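PDB 2I6H: hypothetical protein Atu0120 from Agrobacterium tumefaciens, which is of unknown function but is an all-helical member of the bacterial DUF924 family, with calcium ions bound in this crystal. Local coordinates for residues 90-95 and 107-111; 100-105 and 182-186; 71-77 and 113-118; 132-136 and 154-158. All blocks are in the same frame, centred on the assembly; numbering follows the deposited sequence.

Contact 1 is buried near the centre of the chain, while contact 2 lies on the surface; contacts 3 and 4 are partly buried. Contacts 1 and 3 share helix 108-120, each using a different part of it, and they pack together through L90 on F114. Chemistry follows place: contact 1 combines a salt-bridge network with leucine packing, contact 2 stacks an arginine on a tyrosine, contact 3 brings a phenylalanine ring against an arginine-aspartate pair, the aspartate at its edge, and contact 4 is largely apolar with a water-linked tyrosine hydroxyl. R95 of contact 1 also reaches Y105 and R182 of contact 2, whereas contacts 2 and 4 lie on opposite sides of the chain's centre.

Contact 1. Residues 90-95 and 107-111; sequences LDQFPR and TDPLA
R95 and D108 reach toward each other from opposite directions and meet end-on, NH1 on OD2 at 2.8 Å and NH2 on OD1 at 2.9 Å. Both bonds are nearly straight, and guanidinium and carboxylate planes differ by only 20°, so the pair is close to a flat two-pronged salt bridge on the syn sides of both oxygens. NH2 of R95 also donates to the backbone O of D91 at 3.0 Å, on a lone pair in the carbonyl plane, which further fixes the rotation of the guanidinium. OD1 of D91 lies well out of the guanidinium plane and adds charge attraction only; it is bonded to H141, and a water donates to it and, weakly, to D108 OD1. D91, R95 and D108 thus form a salt-bridge network tying helix 80-97 to the start of helix 108-120, at a place where helix 80-97 is kinked and its turn at 90-92 widens to pi type. P94 has no N-H to give to the backbone O of L90 a turn back, and the hydroxyl of T107 donates there instead, OG1 to O 2.8 Å, again on a lone pair. With chi1 at 54°, T107 holds OG1 between its own N and carbonyl carbon, facing that oxygen and touching P94 CG. Around it the branches of L90 divide: CD1 lies against L110 CD2 at 3.8 Å, CD2 against T107 CB, and CB against A111 CB.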
loop_
_atom_site.group_PDB
_atom_site.type_symbol
_atom_site.label_atom_id
_atom_site.label_comp_id
_atom_site.label_asym_id
_atom_site.label_seq_id
_atom_site.Cartn_x
_atom_site.Cartn_y
_atom_site.Cartn_z
ATOM N N LEU A 90 -3.694 18.253 -10.004
ATOM C CA LEU A 90 -4.012 19.122 -8.853
ATOM C C LEU A 90 -3.759 18.490 -7.487
ATOM O O LEU A 90 -3.593 19.216 -6.490
ATOM C CB LEU A 90 -5.439 19.659 -8.931
ATOM C CG LEU A 90 -5.696 20.553 -10.157
ATOM C CD1 LEU A 90 -7.162 20.830 -10.264
ATOM C CD2 LEU A 90 -4.863 21.879 -10.066
ATOM N N ASP A 91 -3.674 17.160 -7.459
ATOM C CA ASP A 91 -3.385 16.408 -6.248
ATOM C C ASP A 91 -2.012 15.724 -6.288
ATOM O O ASP A 91 -1.282 15.748 -5.288
ATOM C CB ASP A 91 -4.501 15.358 -5.997
ATOM C CG ASP A 91 -4.257 14.551 -4.703
ATOM O OD1 ASP A 91 -4.510 15.087 -3.587
ATOM O OD2 ASP A 91 -3.775 13.400 -4.829
ATOM N N GLN A 92 -1.676 15.095 -7.415
ATOM C CA GLN A 92 -0.390 14.386 -7.502
ATOM C C GLN A 92 0.804 15.270 -7.867
ATOM O O GLN A 92 1.826 15.292 -7.143
ATOM C CB GLN A 92 -0.495 13.209 -8.473
ATOM C CG GLN A 92 -1.435 12.131 -7.975
ATOM C CD GLN A 92 -0.889 11.474 -6.742
ATOM O OE1 GLN A 92 0.096 10.751 -6.812
ATOM N NE2 GLN A 92 -1.520 11.748 -5.572
ATOM N N PHE A 93 0.661 15.998 -8.968
ATOM C CA PHE A 93 1.738 16.899 -9.456
ATOM C C PHE A 93 2.415 17.746 -8.343
ATOM O O PHE A 93 3.654 17.760 -8.246
ATOM C CB PHE A 93 1.215 17.787 -10.606
ATOM C CG PHE A 93 2.284 18.643 -11.236
ATOM C CD1 PHE A 93 2.932 18.210 -12.431
ATOM C CD2 PHE A 93 2.672 19.866 -10.653
ATOM C CE1 PHE A 93 3.943 19.002 -13.032
ATOM C CE2 PHE A 93 3.673 20.664 -11.248
ATOM C CZ PHE A 93 4.324 20.230 -12.450
ATOM N N PRO A 94 1.630 18.437 -7.484
ATOM C CA PRO A 94 2.251 19.273 -6.436
ATOM C C PRO A 94 3.095 18.461 -5.460
ATOM O O PRO A 94 4.138 18.939 -4.998
ATOM C CB PRO A 94 1.037 19.861 -5.674
ATOM C CG PRO A 94 -0.100 19.775 -6.616
ATOM C CD PRO A 94 0.157 18.507 -7.421
ATOM N N ARG A 95 2.669 17.224 -5.187
ATOM C CA ARG A 95 3.408 16.348 -4.274
ATOM C C ARG A 95 4.708 15.779 -4.876
ATOM O O ARG A 95 5.657 15.461 -4.137
ATOM C CB ARG A 95 2.481 15.241 -3.755
ATOM C CG ARG A 95 1.371 15.795 -2.857
ATOM C CD ARG A 95 0.290 14.765 -2.457
ATOM N NE ARG A 95 -0.408 15.371 -1.324
ATOM C CZ ARG A 95 -1.257 16.415 -1.410
ATOM N NH1 ARG A 95 -1.743 16.943 -0.290
ATOM N NH2 ARG A 95 -1.645 16.931 -2.593
ATOM N N THR A 107 -3.240 23.691 -4.265
ATOM C CA THR A 107 -4.402 23.354 -5.138
ATOM C C THR A 107 -5.234 22.212 -4.556
ATOM O O THR A 107 -6.077 21.608 -5.272
ATOM C CB THR A 107 -3.952 22.987 -6.600
ATOM O OG1 THR A 107 -2.950 21.933 -6.616
ATOM C CG2 THR A 107 -3.387 24.209 -7.303
ATOM N N ASP A 108 -4.982 21.876 -3.286
ATOM C CA ASP A 108 -5.732 20.758 -2.676
ATOM C C ASP A 108 -7.244 21.066 -2.588
ATOM O O ASP A 108 -8.057 20.179 -2.897
ATOM C CB ASP A 108 -5.180 20.353 -1.321
ATOM C CG ASP A 108 -3.869 19.537 -1.430
ATOM O OD1 ASP A 108 -3.472 19.126 -2.547
ATOM O OD2 ASP A 108 -3.246 19.265 -0.373
ATOM N N PRO A 109 -7.624 22.275 -2.126
ATOM C CA PRO A 109 -9.074 22.575 -2.094
ATOM C C PRO A 109 -9.715 22.442 -3.491
ATOM O O PRO A 109 -10.841 21.905 -3.625
ATOM C CB PRO A 109 -9.132 24.041 -1.599
ATOM C CG PRO A 109 -7.905 24.158 -0.744
ATOM C CD PRO A 109 -6.823 23.372 -1.512
ATOM N N LEU A 110 -9.007 22.883 -4.528
ATOM C CA LEU A 110 -9.516 22.731 -5.899
ATOM C C LEU A 110 -9.621 21.260 -6.308
ATOM O O LEU A 110 -10.618 20.849 -6.929
ATOM C CB LEU A 110 -8.630 23.483 -6.906
ATOM C CG LEU A 110 -9.122 23.567 -8.355
ATOM C CD1 LEU A 110 -10.597 24.108 -8.437
ATOM C CD2 LEU A 110 -8.114 24.391 -9.249
ATOM N N ALA A 111 -8.594 20.480 -5.991
ATOM C CA ALA A 111 -8.611 19.028 -6.297
ATOM C C ALA A 111 -9.818 18.347 -5.649
ATOM O O ALA A 111 -10.501 17.547 -6.309
ATOM C CB ALA A 111 -7.332 18.377 -5.862
HETATM O O HOH W 1 -5.682 17.372 -3.037
#

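Contact 2. Residues 100-105 and 182-186; sequences GTAHMY and RNGIL
The guanidinium of R182 lies flat over one face of the Y105 ring, the planes 13° apart and the centres 4.1 Å from each other. NE comes nearest, 3.4 Å from CE1, and the stack continues back along the arginine: CD stands over the same face, 3.8 Å from the ring centroid in a CH-pi contact, and CG reaches the hydroxyl end at OH. An extended chain from CG to NE, with chi2 -177° and chi3 -174°, is what lays so much of R182 along the tyrosine. The other ring face is covered from within its own segment by CB of M104, a selenomethionine, so the ring is sandwiched. I185 packs beside it. Its CG2 is near the plane of the Y105 ring at the edge and also presses on the backbone at A102 N, 3.3 Å away, while CD1 meets M104 CE at 3.3 Å, tighter than usual van der Waals contact. L186 CD2 adds apolar contacts to A102 CB and Y105 CD2, both at 4.3 Å. In the next shell, R182 NH2 donates to the backbone O of H141, which holds the outer end of the guanidinium in place, and R95 of helix 80-97 packs against Y105 and brings its guanidinium, a like charge, close to that of R182. On the other segment, T101 OG1 is bonded to the backbone O of F98. The arrangement is a cation-pi stack with flanking apolar packing, joining the loop between helices 80-97 and 108-120 to the short, weakly bonded helix 183-186 at the protein surface.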
loop_
_atom_site.group_PDB
_atom_site.type_symbol
_atom_site.label_atom_id
_atom_site.label_comp_id
_atom_site.label_asym_id
_atom_site.label_seq_id
_atom_site.Cartn_x
_atom_site.Cartn_y
_atom_site.Cartn_z
ATOM N N GLY A 100 8.518 20.052 -0.150
ATOM C CA GLY A 100 9.165 20.891 0.873
ATOM C C GLY A 100 8.670 22.321 0.945
ATOM O O GLY A 100 9.237 23.139 1.696
ATOM N N THR A 101 7.620 22.639 0.177
ATOM C CA THR A 101 7.043 23.986 0.134
ATOM C C THR A 101 5.528 24.013 0.290
ATOM O O THR A 101 4.838 22.993 0.057
ATOM C CB THR A 101 7.384 24.768 -1.187
ATOM O OG1 THR A 101 6.562 24.309 -2.266
ATOM C CG2 THR A 101 8.863 24.620 -1.578
ATOM N N ALA A 102 5.011 25.203 0.609
ATOM C CA ALA A 102 3.565 25.374 0.781
ATOM C C ALA A 102 2.820 25.142 -0.541
ATOM O O ALA A 102 1.603 24.913 -0.524
ATOM C CB ALA A 102 3.255 26.766 1.341
ATOM N N HIS A 103 3.553 25.206 -1.670
ATOM C CA HIS A 103 2.978 24.923 -2.990
ATOM C C HIS A 103 2.454 23.482 -3.060
ATOM O O HIS A 103 1.570 23.219 -3.849
ATOM C CB HIS A 103 3.971 25.171 -4.116
ATOM C CG HIS A 103 4.360 26.617 -4.256
ATOM N ND1 HIS A 103 3.485 27.591 -4.697
ATOM C CD2 HIS A 103 5.520 27.254 -3.954
ATOM C CE1 HIS A 103 4.113 28.763 -4.733
ATOM N NE2 HIS A 103 5.346 28.590 -4.265
HETATM N N MSE A 104 2.984 22.594 -2.226
HETATM C CA MSE A 104 2.515 21.190 -2.243
HETATM C C MSE A 104 0.999 21.071 -1.964
HETATM O O MSE A 104 0.340 20.115 -2.465
HETATM C CB MSE A 104 3.250 20.373 -1.196
HETATM C CG MSE A 104 4.465 19.783 -1.713
HETATM SE SE MSE A 104 5.087 18.595 -0.213
HETATM C CE MSE A 104 5.325 19.839 1.163
ATOM N N TYR A 105 0.436 22.048 -1.216
ATOM C CA TYR A 105 -0.974 21.977 -0.752
ATOM C C TYR A 105 -1.879 23.019 -1.413
ATOM O O TYR A 105 -3.106 23.015 -1.191
ATOM C CB TYR A 105 -1.038 22.138 0.795
ATOM C CG TYR A 105 0.015 21.290 1.478
ATOM C CD1 TYR A 105 -0.001 19.896 1.334
ATOM C CD2 TYR A 105 1.059 21.864 2.204
ATOM C CE1 TYR A 105 0.998 19.079 1.906
ATOM C CE2 TYR A 105 2.048 21.058 2.777
ATOM C CZ TYR A 105 1.996 19.672 2.632
ATOM O OH TYR A 105 2.943 18.844 3.181
ATOM N N ARG A 182 2.870 19.015 8.435
ATOM C CA ARG A 182 2.815 20.225 7.589
ATOM C C ARG A 182 3.119 21.524 8.352
ATOM O O ARG A 182 3.194 22.591 7.735
ATOM C CB ARG A 182 1.432 20.371 6.955
ATOM C CG ARG A 182 1.039 19.177 6.096
ATOM C CD ARG A 182 -0.314 19.445 5.438
ATOM N NE ARG A 182 -0.793 18.272 4.710
ATOM C CZ ARG A 182 -1.916 18.288 3.977
ATOM N NH1 ARG A 182 -2.639 19.411 3.897
ATOM N NH2 ARG A 182 -2.309 17.204 3.311
ATOM N N ASN A 183 3.208 21.428 9.672
ATOM C CA ASN A 183 3.266 22.633 10.544
ATOM C C ASN A 183 4.423 23.561 10.218
ATOM O O ASN A 183 4.239 24.790 10.167
ATOM C CB ASN A 183 3.309 22.238 12.033
ATOM C CG ASN A 183 2.020 21.667 12.513
ATOM O OD1 ASN A 183 1.020 21.648 11.771
ATOM N ND2 ASN A 183 2.010 21.199 13.769
ATOM N N GLY A 184 5.600 22.986 9.956
ATOM C CA GLY A 184 6.779 23.807 9.646
ATOM C C GLY A 184 6.566 24.593 8.370
ATOM O O GLY A 184 6.785 25.815 8.310
ATOM N N ILE A 185 6.125 23.887 7.331
ATOM C CA ILE A 185 5.941 24.491 6.011
ATOM C C ILE A 185 4.822 25.560 6.053
ATOM O O ILE A 185 4.872 26.582 5.347
ATOM C CB ILE A 185 5.551 23.396 4.974
ATOM C CG1 ILE A 185 6.743 22.490 4.687
ATOM C CG2 ILE A 185 5.040 24.023 3.671
ATOM C CD1 ILE A 185 6.321 21.140 4.053
ATOM N N LEU A 186 3.804 25.308 6.864
ATOM C CA LEU A 186 2.673 26.228 6.947
ATOM C C LEU A 186 2.798 27.266 8.065
ATOM O O LEU A 186 1.870 28.054 8.278
ATOM C CB LEU A 186 1.369 25.454 7.094
ATOM C CG LEU A 186 0.990 24.601 5.852
ATOM C CD1 LEU A 186 -0.266 23.834 6.182
ATOM C CD2 LEU A 186 0.798 25.410 4.536
#

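Contact 3. Residues 71-77 and 113-118; sequences RELDGWL and FFADEA
L77 and A118 bring the backbones nearest, CA to CA 6.3 Å, where the loop 71-77, which leaves helix 51-69 through a Schellman motif at R71 and ends in a 3-10 turn at 76-77, runs up against helix 108-120. F114 carries the contact. D74 OD1 sits at the edge of its ring, near the plane, 3.3 Å from CZ, with the carboxylate and ring planes 83° apart. The weakly positive C-H rim probably suits a carboxylate oxygen. The same oxygen takes NE of R71 at 3.0 Å through its syn lone pair, and NH2 of R71 reaches D74 OD2 at 2.8 Å, a side-on two-nitrogen grip. Bends at chi2 and chi3 (-60° and -64°) fold R71 back for this grip and bring NE to 3.7 Å from F114 CZ, with the guanidinium nearly perpendicular to the ring; NH2 touches F113 CE2 as well. Farther along, L77 crosses F114 at about a right angle. Its CD1 packs on F114 CD1 at 3.6 Å and on E117 CG, while CD2 lies by the F114 backbone O; the carboxylate of E117 itself pairs with R121. M87 and L90 of helix 80-97 also pack on F114. L77 O accepts a bond from H123 NE2 of helix 123-126, and W76 packs on helices 29-41 and 80-97, so the loop lies among these helices and helix 108-120.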
loop_
_atom_site.group_PDB
_atom_site.type_symbol
_atom_site.label_atom_id
_atom_site.label_comp_id
_atom_site.label_asym_id
_atom_site.label_seq_id
_atom_site.Cartn_x
_atom_site.Cartn_y
_atom_site.Cartn_z
ATOM N N ARG A 71 -8.136 27.624 -13.602
ATOM C CA ARG A 71 -9.555 27.298 -13.957
ATOM C C ARG A 71 -9.789 27.385 -15.473
ATOM O O ARG A 71 -10.873 27.798 -15.941
ATOM C CB ARG A 71 -10.574 28.176 -13.158
ATOM C CG ARG A 71 -10.363 28.101 -11.625
ATOM C CD ARG A 71 -10.522 26.648 -11.123
ATOM N NE ARG A 71 -11.886 26.175 -11.346
ATOM C CZ ARG A 71 -12.899 26.381 -10.489
ATOM N NH1 ARG A 71 -12.693 27.020 -9.339
ATOM N NH2 ARG A 71 -14.133 25.955 -10.783
ATOM N N GLU A 72 -8.779 26.993 -16.243
ATOM C CA GLU A 72 -8.898 26.965 -17.714
ATOM C C GLU A 72 -9.350 25.607 -18.220
ATOM O O GLU A 72 -9.773 25.486 -19.396
ATOM C CB GLU A 72 -7.582 27.351 -18.365
ATOM C CG GLU A 72 -7.277 28.843 -18.126
ATOM C CD GLU A 72 -5.888 29.268 -18.487
ATOM O OE1 GLU A 72 -5.056 28.436 -18.930
ATOM O OE2 GLU A 72 -5.631 30.484 -18.327
ATOM N N LEU A 73 -9.274 24.593 -17.349
ATOM C CA LEU A 73 -9.554 23.219 -17.767
ATOM C C LEU A 73 -10.771 22.593 -17.086
ATOM O O LEU A 73 -10.865 21.351 -17.024
ATOM C CB LEU A 73 -8.301 22.340 -17.508
ATOM C CG LEU A 73 -7.016 22.878 -18.167
ATOM C CD1 LEU A 73 -5.893 21.928 -17.856
ATOM C CD2 LEU A 73 -7.244 23.032 -19.717
ATOM N N ASP A 74 -11.707 23.430 -16.593
ATOM C CA ASP A 74 -12.885 22.915 -15.896
ATOM C C ASP A 74 -13.704 22.008 -16.800
ATOM O O ASP A 74 -14.418 21.145 -16.313
ATOM C CB ASP A 74 -13.828 24.033 -15.384
ATOM C CG ASP A 74 -13.221 24.875 -14.231
ATOM O OD1 ASP A 74 -11.995 24.876 -14.007
ATOM O OD2 ASP A 74 -14.017 25.579 -13.553
ATOM N N GLY A 75 -13.630 22.260 -18.101
ATOM C CA GLY A 75 -14.302 21.444 -19.104
ATOM C C GLY A 75 -13.904 19.974 -19.055
ATOM O O GLY A 75 -14.632 19.114 -19.567
ATOM N N TRP A 76 -12.745 19.676 -18.463
ATOM C CA TRP A 76 -12.291 18.276 -18.337
ATOM C C TRP A 76 -13.189 17.459 -17.411
ATOM O O TRP A 76 -13.159 16.220 -17.420
ATOM C CB TRP A 76 -10.820 18.215 -17.869
ATOM C CG TRP A 76 -9.846 18.685 -18.915
ATOM C CD1 TRP A 76 -10.134 19.374 -20.085
ATOM C CD2 TRP A 76 -8.426 18.526 -18.883
ATOM N NE1 TRP A 76 -8.954 19.661 -20.773
ATOM C CE2 TRP A 76 -7.895 19.143 -20.062
ATOM C CE3 TRP A 76 -7.540 17.930 -17.978
ATOM C CZ2 TRP A 76 -6.521 19.169 -20.341
ATOM C CZ3 TRP A 76 -6.149 17.957 -18.277
ATOM C CH2 TRP A 76 -5.671 18.564 -19.450
ATOM N N LEU A 77 -13.985 18.151 -16.595
ATOM C CA LEU A 77 -14.966 17.435 -15.764
ATOM C C LEU A 77 -15.979 16.649 -16.626
ATOM O O LEU A 77 -16.651 15.745 -16.126
ATOM C CB LEU A 77 -15.697 18.406 -14.825
ATOM C CG LEU A 77 -14.833 18.913 -13.642
ATOM C CD1 LEU A 77 -15.565 20.077 -12.947
ATOM C CD2 LEU A 77 -14.462 17.752 -12.634
ATOM N N PHE A 113 -12.651 19.747 -4.647
ATOM C CA PHE A 113 -13.870 20.269 -5.257
ATOM C C PHE A 113 -14.119 19.484 -6.567
ATOM O O PHE A 113 -15.249 18.990 -6.845
ATOM C CB PHE A 113 -13.673 21.767 -5.555
ATOM C CG PHE A 113 -14.770 22.360 -6.370
ATOM C CD1 PHE A 113 -16.033 22.570 -5.810
ATOM C CD2 PHE A 113 -14.579 22.637 -7.707
ATOM C CE1 PHE A 113 -17.088 23.118 -6.598
ATOM C CE2 PHE A 113 -15.607 23.179 -8.501
ATOM C CZ PHE A 113 -16.873 23.406 -7.940
ATOM N N PHE A 114 -13.060 19.335 -7.366
ATOM C CA PHE A 114 -13.178 18.556 -8.586
ATOM C C PHE A 114 -13.405 17.065 -8.350
ATOM O O PHE A 114 -14.167 16.447 -9.101
ATOM C CB PHE A 114 -11.951 18.726 -9.454
ATOM C CG PHE A 114 -11.891 20.051 -10.219
ATOM C CD1 PHE A 114 -13.007 20.848 -10.474
ATOM C CD2 PHE A 114 -10.654 20.466 -10.706
ATOM C CE1 PHE A 114 -12.859 22.102 -11.224
ATOM C CE2 PHE A 114 -10.511 21.664 -11.453
ATOM C CZ PHE A 114 -11.631 22.457 -11.730
ATOM N N ALA A 115 -12.756 16.484 -7.333
ATOM C CA ALA A 115 -12.967 15.043 -7.012
ATOM C C ALA A 115 -14.456 14.788 -6.702
ATOM O O ALA A 115 -15.076 13.858 -7.235
ATOM C CB ALA A 115 -12.099 14.583 -5.829
ATOM N N ASP A 116 -15.014 15.646 -5.863
ATOM C CA ASP A 116 -16.453 15.576 -5.541
ATOM C C ASP A 116 -17.332 15.587 -6.817
ATOM O O ASP A 116 -18.250 14.736 -6.999
ATOM C CB ASP A 116 -16.832 16.759 -4.641
ATOM C CG ASP A 116 -18.348 16.770 -4.309
ATOM O OD1 ASP A 116 -18.834 15.857 -3.590
ATOM O OD2 ASP A 116 -19.042 17.672 -4.841
ATOM N N GLU A 117 -17.041 16.534 -7.698
ATOM C CA GLU A 117 -17.804 16.677 -8.944
ATOM C C GLU A 117 -17.635 15.447 -9.856
ATOM O O GLU A 117 -18.611 14.944 -10.426
ATOM C CB GLU A 117 -17.456 17.974 -9.683
ATOM C CG GLU A 117 -18.298 18.175 -10.963
ATOM C CD GLU A 117 -19.833 18.128 -10.736
ATOM O OE1 GLU A 117 -20.320 18.396 -9.599
ATOM O OE2 GLU A 117 -20.534 17.817 -11.735
ATOM N N ALA A 118 -16.409 14.948 -9.954
ATOM C CA ALA A 118 -16.114 13.762 -10.766
ATOM C C ALA A 118 -16.852 12.533 -10.244
ATOM O O ALA A 118 -17.412 11.765 -11.034
ATOM C CB ALA A 118 -14.570 13.520 -10.823
#

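Contact 4. Residues 132-136 and 154-158; sequences RVFFY and LNQPL
The Y136 ring is clasped between L154 on one face and a backbone carbonyl on the other. L154 CB stands almost on the ring normal, 8° off it and 3.7 Å from the centroid, a clean CH-pi contact; the O of R132 lies over the centre of the opposite face. At the edge, near the ring plane, come N155 OD1 and L158 CD1, the latter 3.9 Å from CE2. The two methyls of L154 extend the facial contact along one side of the ring, CD1 to CD1 of Y136 at 3.6 Å and CD2 above CE1. CG of Y136 sits anti to its carbonyl carbon (chi1 -54°), which carries the ring over to L154 at the end of helix 145-155. There its hydroxyl is bridged back to the backbone: one water donates to Y136 OH at 2.8 Å and to L154 O at 2.6 Å, while OH is also hydrogen-bonded to D124 OD2. The L154 carbonyl oxygen additionally lies 3.4 Å from CE2. Next to the ring V133 packs its CB on L158 CD1 (3.9 Å), and its CG2 meets N155 OD1. N155 spends its ND2 on the backbone O of A151, within its own helix, so the amide is fixed as it borders V133 and Y136. Residues 132-136 link helices 129-132 and 137-140 and dock on helix 145-155; I119 of helix 108-120 packs on both Y136 and L154, and Y162 of helix 160-176 covers V133 and N155.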
loop_
_atom_site.group_PDB
_atom_site.type_symbol
_atom_site.label_atom_id
_atom_site.label_comp_id
_atom_site.label_asym_id
_atom_site.label_seq_id
_atom_site.Cartn_x
_atom_site.Cartn_y
_atom_site.Cartn_z
ATOM N N ARG A 132 -8.624 4.155 -9.915
ATOM C CA ARG A 132 -9.724 4.722 -9.125
ATOM C C ARG A 132 -9.267 5.546 -7.913
ATOM O O ARG A 132 -9.859 6.597 -7.598
ATOM C CB ARG A 132 -10.583 3.530 -8.680
ATOM C CG ARG A 132 -11.946 3.850 -8.271
ATOM C CD ARG A 132 -12.845 2.576 -8.501
ATOM N NE ARG A 132 -13.071 2.224 -9.912
ATOM C CZ ARG A 132 -13.442 1.014 -10.337
ATOM N NH1 ARG A 132 -13.608 0.029 -9.462
ATOM N NH2 ARG A 132 -13.660 0.765 -11.617
ATOM N N VAL A 133 -8.244 5.052 -7.216
ATOM C CA VAL A 133 -7.771 5.708 -5.996
ATOM C C VAL A 133 -7.384 7.198 -6.209
ATOM O O VAL A 133 -7.423 7.995 -5.275
ATOM C CB VAL A 133 -6.621 4.921 -5.316
ATOM C CG1 VAL A 133 -5.373 4.996 -6.139
ATOM C CG2 VAL A 133 -6.409 5.448 -3.838
ATOM N N PHE A 134 -6.968 7.546 -7.430
ATOM C CA PHE A 134 -6.618 8.971 -7.695
ATOM C C PHE A 134 -7.762 9.984 -7.558
ATOM O O PHE A 134 -7.507 11.186 -7.329
ATOM C CB PHE A 134 -5.792 9.079 -8.984
ATOM C CG PHE A 134 -4.554 8.245 -8.893
ATOM C CD1 PHE A 134 -3.512 8.676 -8.065
ATOM C CD2 PHE A 134 -4.484 6.959 -9.475
ATOM C CE1 PHE A 134 -2.364 7.903 -7.860
ATOM C CE2 PHE A 134 -3.311 6.139 -9.269
ATOM C CZ PHE A 134 -2.264 6.631 -8.459
ATOM N N PHE A 135 -9.017 9.511 -7.690
ATOM C CA PHE A 135 -10.190 10.329 -7.390
ATOM C C PHE A 135 -10.426 10.442 -5.867
ATOM O O PHE A 135 -11.195 11.296 -5.428
ATOM C CB PHE A 135 -11.460 9.722 -8.050
ATOM C CG PHE A 135 -11.479 9.856 -9.530
ATOM C CD1 PHE A 135 -11.823 11.076 -10.133
ATOM C CD2 PHE A 135 -11.126 8.782 -10.345
ATOM C CE1 PHE A 135 -11.830 11.225 -11.562
ATOM C CE2 PHE A 135 -11.162 8.897 -11.766
ATOM C CZ PHE A 135 -11.506 10.146 -12.374
ATOM N N TYR A 136 -9.790 9.584 -5.068
ATOM C CA TYR A 136 -10.091 9.512 -3.609
ATOM C C TYR A 136 -8.999 10.174 -2.773
ATOM O O TYR A 136 -9.239 10.667 -1.657
ATOM C CB TYR A 136 -10.256 8.036 -3.191
ATOM C CG TYR A 136 -11.279 7.268 -4.027
ATOM C CD1 TYR A 136 -12.333 7.931 -4.707
ATOM C CD2 TYR A 136 -11.209 5.866 -4.092
ATOM C CE1 TYR A 136 -13.275 7.169 -5.459
ATOM C CE2 TYR A 136 -12.131 5.111 -4.834
ATOM C CZ TYR A 136 -13.155 5.770 -5.500
ATOM O OH TYR A 136 -14.071 5.026 -6.233
ATOM N N LEU A 154 -14.883 5.473 0.421
ATOM C CA LEU A 154 -14.570 5.280 -0.992
ATOM C C LEU A 154 -13.528 4.190 -1.211
ATOM O O LEU A 154 -13.602 3.459 -2.206
ATOM C CB LEU A 154 -14.100 6.612 -1.605
ATOM C CG LEU A 154 -15.203 7.666 -1.788
ATOM C CD1 LEU A 154 -14.543 9.005 -2.072
ATOM C CD2 LEU A 154 -16.171 7.243 -2.910
ATOM N N ASN A 155 -12.591 4.059 -0.272
ATOM C CA ASN A 155 -11.537 3.029 -0.401
ATOM C C ASN A 155 -11.978 1.635 0.073
ATOM O O ASN A 155 -11.275 0.640 -0.182
ATOM C CB ASN A 155 -10.257 3.441 0.326
ATOM C CG ASN A 155 -9.425 4.482 -0.460
ATOM O OD1 ASN A 155 -8.603 4.137 -1.336
ATOM N ND2 ASN A 155 -9.616 5.762 -0.133
ATOM N N GLN A 156 -13.102 1.553 0.776
ATOM C CA GLN A 156 -13.535 0.249 1.294
ATOM C C GLN A 156 -13.616 -0.817 0.172
ATOM O O GLN A 156 -13.016 -1.915 0.330
ATOM C CB GLN A 156 -14.821 0.352 2.145
ATOM C CG GLN A 156 -15.207 -0.918 2.903
ATOM C CD GLN A 156 -14.766 -0.952 4.372
ATOM O OE1 GLN A 156 -14.391 0.074 4.965
ATOM N NE2 GLN A 156 -14.843 -2.145 4.979
ATOM N N PRO A 157 -14.325 -0.525 -0.952
ATOM C CA PRO A 157 -14.343 -1.525 -2.048
ATOM C C PRO A 157 -12.980 -1.838 -2.631
ATOM O O PRO A 157 -12.779 -2.947 -3.121
ATOM C CB PRO A 157 -15.165 -0.865 -3.155
ATOM C CG PRO A 157 -15.798 0.347 -2.549
ATOM C CD PRO A 157 -15.175 0.658 -1.248
ATOM N N LEU A 158 -12.056 -0.882 -2.614
ATOM C CA LEU A 158 -10.698 -1.146 -3.140
ATOM C C LEU A 158 -9.961 -2.107 -2.208
ATOM O O LEU A 158 -9.119 -2.900 -2.663
ATOM C CB LEU A 158 -9.900 0.157 -3.267
ATOM C CG LEU A 158 -10.357 1.221 -4.296
ATOM C CD1 LEU A 158 -9.388 2.400 -4.320
ATOM C CD2 LEU A 158 -10.428 0.597 -5.672
HETATM O O HOH W 2 -15.047 3.268 -4.303
#